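Local coordinates for protein helianthamide (Stichodactyla helianthus, PDB 4X0N) that probably inhibits pancreatic alpha-amylase as a small disulfide-rich protein of beta-defensin fold, binding the enzyme directly, at residues A18-D23 with L37-T42; C6-G11 with A28-C33. All coordinates share one frame; numbering follows the deposited sequence.

Interaction 1 of 2, residues A18-D23 with L37-T42; sequences ASCAED and LCCYKT
K41 leans toward D23, yet its NZ stops 4.6 Å from D23 OD2, too far for a salt bridge, though the opposite charges probably attract across the gap. What touches the carboxylate is the carbon before the amine: K41 CE lies 3.5 Å from D23 OD2. The lysine chain runs out extended and then bends at its last torsion (chi4 65°), which turns NZ aside; E24 is its other acidic partner, in a long, weak ion pair.

The real tie is covalent. C20 SG and C39 SG form a 2.0 Å disulfide with a left-handed twist about the S-S bond (chi3 -78°), and it draws the two CA atoms to 5.4 Å. The CB atom of each cysteine is directed at the other segment. L37 closes in beside this bridge: its CD2 methyl is 4.0 Å from C20 SG and also 4.0 Å from A18 O, while A26 of the neighbouring strand touches both L37 and C20.

Residues 18-23 thus follow strand 37-40 in nearly the same direction, 19° apart, as an irregular loop fastened by sulfur instead of strand pairing. C20-C39 joins the third and sixth cysteines, and together with C6-C38 and C16-C33 it completes the 1-5, 2-4, 3-6 pattern of the beta-defensin fold.

Interaction 2 of 2, residues C6-G11 with A28-C33; sequences CYIYHG and AGMGVC
C6 and M30 carry this contact, in which edge strand 6-9, one of the two outermost in the beta-defensin sheet, meets the loop between strands 25-27 and 37-40. M30 sends its side chain to the strand: extended through chi2 (-167°), it bends at the sulfur (chi3 64°), and this brings the CE methyl to 4.1 Å from C6 CB and in beside Y7 O. M30 SD meanwhile rests 4.2 Å from I8 CG1, so the thioether spans from the start of the strand to its third residue. The packing is mostly apolar, with no polar bond linking the two segments.

V32 and C33 add to the packing round C6. The V32 CG2 methyl is 4.0 Å from C6 CB. A short 3-10 turn, residues 31-33, presents both residues to the strand, and C33 N donates to M30 O (3.1 Å), tying that turn back to the methionine. Farther along, I8 and Y9 form a classic beta bulge opposite V12, just before the chain leaves the strand at H10. C33 is disulfide-bonded to C16 and C6 to C38, and the sulfurs of these separate bridges come together here, C6 SG lying 3.9 Å from C33 SG.

C38 joins the two contacts: its SG is bonded to C6 SG at 2.0 Å, so strand 37-40 of interaction 1 is tied covalently to strand 6-9 of interaction 2; the centres of the two contacts lie about 11 Å apart. Packing adds to the bridge, with C38 CB 3.6 Å from M30 SD and Y40 CD2 3.5 Å from I8 CD1. The contacts lie on opposite sides of the chain's centre and play different parts in the complex. The partner protein reaches ten residues of interaction 2, where Y9 and H10 hydrogen-bond to its acidic side chains, consistent with an inhibitory face, whereas in interaction 1 it reaches Y40 and T42.

Interaction 1 of 2, residues A18-D23 with L37-T42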
loop_
_atom_site.group_PDB
_atom_site.type_symbol
_atom_site.label_atom_id
_atom_site.label_comp_id
_atom_site.label_asym_id
_atom_site.label_seq_id
_atom_site.Cartn_x
_atom_site.Cartn_y
_atom_site.Cartn_z
ATOM N N ALA B 18 -20.308 22.807 -2.784
ATOM C CA ALA B 18 -21.575 22.975 -2.081
ATOM C C ALA B 18 -22.714 22.275 -2.818
ATOM O O ALA B 18 -23.601 21.691 -2.196
ATOM C CB ALA B 18 -21.884 24.444 -1.909
ATOM N N SER B 19 -22.685 22.339 -4.145
ATOM C CA SER B 19 -23.642 21.599 -4.961
ATOM C C SER B 19 -22.988 21.109 -6.249
ATOM O O SER B 19 -22.086 21.755 -6.780
ATOM C CB SER B 19 -24.882 22.445 -5.260
ATOM O OG SER B 19 -24.553 23.577 -6.048
ATOM N N CYS B 20 -23.451 19.968 -6.747
ATOM C CA CYS B 20 -22.818 19.316 -7.890
ATOM C C CYS B 20 -23.478 19.675 -9.213
ATOM O O CYS B 20 -24.668 19.987 -9.261
ATOM C CB CYS B 20 -22.826 17.801 -7.703
ATOM S SG CYS B 20 -22.121 17.269 -6.137
ATOM N N ALA B 21 -22.689 19.633 -10.283
ATOM C CA ALA B 21 -23.180 19.896 -11.635
ATOM C C ALA B 21 -24.317 18.958 -12.048
ATOM O O ALA B 21 -24.610 17.976 -11.366
ATOM C CB ALA B 21 -22.035 19.815 -12.632
ATOM N N GLU B 22 -24.951 19.273 -13.173
ATOM C CA GLU B 22 -26.031 18.450 -13.711
ATOM C C GLU B 22 -25.565 17.031 -14.044
ATOM O O GLU B 22 -26.326 16.072 -13.915
ATOM C CB GLU B 22 -26.619 19.107 -14.962
ATOM C CG GLU B 22 -28.002 18.598 -15.329
ATOM C CD GLU B 22 -29.020 18.849 -14.232
ATOM O OE1 GLU B 22 -29.400 20.023 -14.029
ATOM O OE2 GLU B 22 -29.431 17.873 -13.567
ATOM N N ASP B 23 -24.311 16.903 -14.468
ATOM C CA ASP B 23 -23.781 15.618 -14.918
ATOM C C ASP B 23 -22.870 14.973 -13.875
ATOM O O ASP B 23 -22.089 14.072 -14.191
ATOM C CB ASP B 23 -23.029 15.785 -16.241
ATOM C CG ASP B 23 -21.794 16.658 -16.103
ATOM O OD1 ASP B 23 -21.784 17.540 -15.217
ATOM O OD2 ASP B 23 -20.835 16.460 -16.879
ATOM N N LEU B 37 -20.420 18.662 -0.315
ATOM C CA LEU B 37 -20.608 17.418 -1.053
ATOM C C LEU B 37 -19.340 17.048 -1.811
ATOM O O LEU B 37 -18.554 17.917 -2.180
ATOM C CB LEU B 37 -21.753 17.577 -2.056
ATOM C CG LEU B 37 -23.202 17.359 -1.605
ATOM C CD1 LEU B 37 -23.536 18.129 -0.337
ATOM C CD2 LEU B 37 -24.153 17.754 -2.722
ATOM N N CYS B 38 -19.143 15.754 -2.041
ATOM C CA CYS B 38 -18.129 15.314 -2.989
ATOM C C CYS B 38 -18.785 15.089 -4.345
ATOM O O CYS B 38 -19.684 14.263 -4.483
ATOM C CB CYS B 38 -17.452 14.032 -2.503
ATOM S SG CYS B 38 -16.228 13.354 -3.651
ATOM N N CYS B 39 -18.321 15.824 -5.349
ATOM C CA CYS B 39 -18.951 15.814 -6.662
ATOM C C CYS B 39 -18.064 15.091 -7.664
ATOM O O CYS B 39 -16.993 15.577 -8.030
ATOM C CB CYS B 39 -19.225 17.246 -7.131
ATOM S SG CYS B 39 -20.317 18.205 -6.045
ATOM N N TYR B 40 -18.515 13.924 -8.106
ATOM C CA TYR B 40 -17.677 13.057 -8.916
ATOM C C TYR B 40 -18.404 12.554 -10.151
ATOM O O TYR B 40 -19.614 12.727 -10.292
ATOM C CB TYR B 40 -17.218 11.858 -8.082
ATOM C CG TYR B 40 -18.350 10.973 -7.592
ATOM C CD1 TYR B 40 -18.618 9.754 -8.200
ATOM C CD2 TYR B 40 -19.148 11.354 -6.519
ATOM C CE1 TYR B 40 -19.647 8.941 -7.756
ATOM C CE2 TYR B 40 -20.181 10.548 -6.069
ATOM C CZ TYR B 40 -20.425 9.342 -6.690
ATOM O OH TYR B 40 -21.449 8.535 -6.250
ATOM N N LYS B 41 -17.644 11.934 -11.046
ATOM C CA LYS B 41 -18.200 11.139 -12.125
ATOM C C LYS B 41 -17.508 9.785 -12.085
ATOM O O LYS B 41 -16.306 9.709 -11.831
ATOM C CB LYS B 41 -17.946 11.803 -13.478
ATOM C CG LYS B 41 -18.310 13.276 -13.537
ATOM C CD LYS B 41 -17.983 13.860 -14.902
ATOM C CE LYS B 41 -18.189 15.371 -14.930
ATOM N NZ LYS B 41 -17.247 16.090 -14.023
ATOM N N THR B 42 -18.256 8.717 -12.329
ATOM C CA THR B 42 -17.632 7.410 -12.455
ATOM C C THR B 42 -17.246 7.196 -13.909
ATOM O O THR B 42 -17.986 7.586 -14.813
ATOM C CB THR B 42 -18.571 6.277 -11.995
ATOM O OG1 THR B 42 -19.712 6.214 -12.860
ATOM C CG2 THR B 42 -19.031 6.515 -10.566
#

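Interaction 2 of 2, residues C6-G11 with A28-C33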
loop_
_atom_site.group_PDB
_atom_site.type_symbol
_atom_site.label_atom_id
_atom_site.label_comp_id
_atom_site.label_asym_id
_atom_site.label_seq_id
_atom_site.Cartn_x
_atom_site.Cartn_y
_atom_site.Cartn_z
ATOM N N CYS B 6 -11.783 14.445 -3.223
ATOM C CA CYS B 6 -12.400 13.500 -2.306
ATOM C C CYS B 6 -12.429 12.120 -2.935
ATOM O O CYS B 6 -13.214 11.838 -3.837
ATOM C CB CYS B 6 -13.802 13.974 -1.905
ATOM S SG CYS B 6 -14.770 14.708 -3.240
ATOM N N TYR B 7 -11.549 11.263 -2.428
ATOM C CA TYR B 7 -11.374 9.916 -2.943
ATOM C C TYR B 7 -12.497 9.016 -2.465
ATOM O O TYR B 7 -12.853 9.020 -1.290
ATOM C CB TYR B 7 -10.031 9.341 -2.490
ATOM C CG TYR B 7 -9.826 7.897 -2.887
ATOM C CD1 TYR B 7 -9.371 7.562 -4.155
ATOM C CD2 TYR B 7 -10.094 6.869 -1.995
ATOM C CE1 TYR B 7 -9.187 6.240 -4.521
ATOM C CE2 TYR B 7 -9.913 5.547 -2.351
ATOM C CZ TYR B 7 -9.460 5.237 -3.614
ATOM O OH TYR B 7 -9.283 3.918 -3.960
ATOM N N ILE B 8 -13.050 8.241 -3.390
ATOM C CA ILE B 8 -14.159 7.348 -3.085
ATOM C C ILE B 8 -13.744 5.893 -3.242
ATOM O O ILE B 8 -13.867 5.096 -2.311
ATOM C CB ILE B 8 -15.402 7.660 -3.936
ATOM C CG1 ILE B 8 -15.881 9.086 -3.662
ATOM C CG2 ILE B 8 -16.511 6.655 -3.655
ATOM C CD1 ILE B 8 -17.068 9.493 -4.486
ATOM N N TYR B 9 -13.245 5.554 -4.424
ATOM C CA TYR B 9 -12.787 4.202 -4.701
ATOM C C TYR B 9 -11.859 4.231 -5.915
ATOM O O TYR B 9 -11.680 5.279 -6.534
ATOM C CB TYR B 9 -13.979 3.264 -4.938
ATOM C CG TYR B 9 -13.591 1.806 -5.008
ATOM C CD1 TYR B 9 -13.035 1.165 -3.908
ATOM C CD2 TYR B 9 -13.760 1.075 -6.175
ATOM C CE1 TYR B 9 -12.669 -0.162 -3.962
ATOM C CE2 TYR B 9 -13.394 -0.256 -6.240
ATOM C CZ TYR B 9 -12.851 -0.869 -5.129
ATOM O OH TYR B 9 -12.476 -2.191 -5.180
ATOM N N HIS B 10 -11.267 3.086 -6.239
ATOM C CA HIS B 10 -10.308 2.976 -7.338
ATOM C C HIS B 10 -10.823 3.537 -8.664
ATOM O O HIS B 10 -11.724 2.973 -9.282
ATOM C CB HIS B 10 -9.846 1.525 -7.500
ATOM C CG HIS B 10 -9.392 0.889 -6.224
ATOM N ND1 HIS B 10 -8.399 1.432 -5.431
ATOM C CD2 HIS B 10 -9.785 -0.245 -5.605
ATOM C CE1 HIS B 10 -8.210 0.660 -4.379
ATOM N NE2 HIS B 10 -9.038 -0.366 -4.456
ATOM N N GLY B 11 -10.234 4.649 -9.093
ATOM C CA GLY B 11 -10.617 5.294 -10.336
ATOM C C GLY B 11 -11.759 6.282 -10.182
ATOM O O GLY B 11 -12.268 6.810 -11.172
ATOM N N ALA B 28 -22.424 12.769 0.167
ATOM C CA ALA B 28 -22.429 13.544 1.400
ATOM C C ALA B 28 -21.602 12.860 2.481
ATOM O O ALA B 28 -21.273 11.679 2.373
ATOM C CB ALA B 28 -23.856 13.736 1.887
ATOM N N GLY B 29 -21.276 13.614 3.528
ATOM C CA GLY B 29 -20.752 13.045 4.755
ATOM C C GLY B 29 -19.274 12.703 4.746
ATOM O O GLY B 29 -18.786 12.037 5.660
ATOM N N MET B 30 -18.557 13.159 3.724
ATOM C CA MET B 30 -17.121 12.917 3.648
ATOM C C MET B 30 -16.349 14.006 4.387
ATOM O O MET B 30 -16.449 15.186 4.051
ATOM C CB MET B 30 -16.667 12.836 2.192
ATOM C CG MET B 30 -17.387 11.768 1.386
ATOM S SD MET B 30 -16.587 11.438 -0.194
ATOM C CE MET B 30 -15.018 10.777 0.361
ATOM N N GLY B 31 -15.590 13.592 5.399
ATOM C CA GLY B 31 -14.810 14.495 6.230
ATOM C C GLY B 31 -13.979 15.554 5.529
ATOM O O GLY B 31 -13.902 16.692 5.993
ATOM N N VAL B 32 -13.349 15.189 4.416
ATOM C CA VAL B 32 -12.411 16.094 3.755
ATOM C C VAL B 32 -13.093 17.242 3.019
ATOM O O VAL B 32 -12.446 18.224 2.658
ATOM C CB VAL B 32 -11.480 15.353 2.772
ATOM C CG1 VAL B 32 -10.586 14.378 3.520
ATOM C CG2 VAL B 32 -12.295 14.638 1.703
ATOM N N CYS B 33 -14.399 17.116 2.798
ATOM C CA CYS B 33 -15.168 18.192 2.186
ATOM C C CYS B 33 -15.624 19.209 3.230
ATOM O O CYS B 33 -16.018 20.325 2.887
ATOM C CB CYS B 33 -16.369 17.631 1.421
ATOM S SG CYS B 33 -15.928 16.762 -0.106
#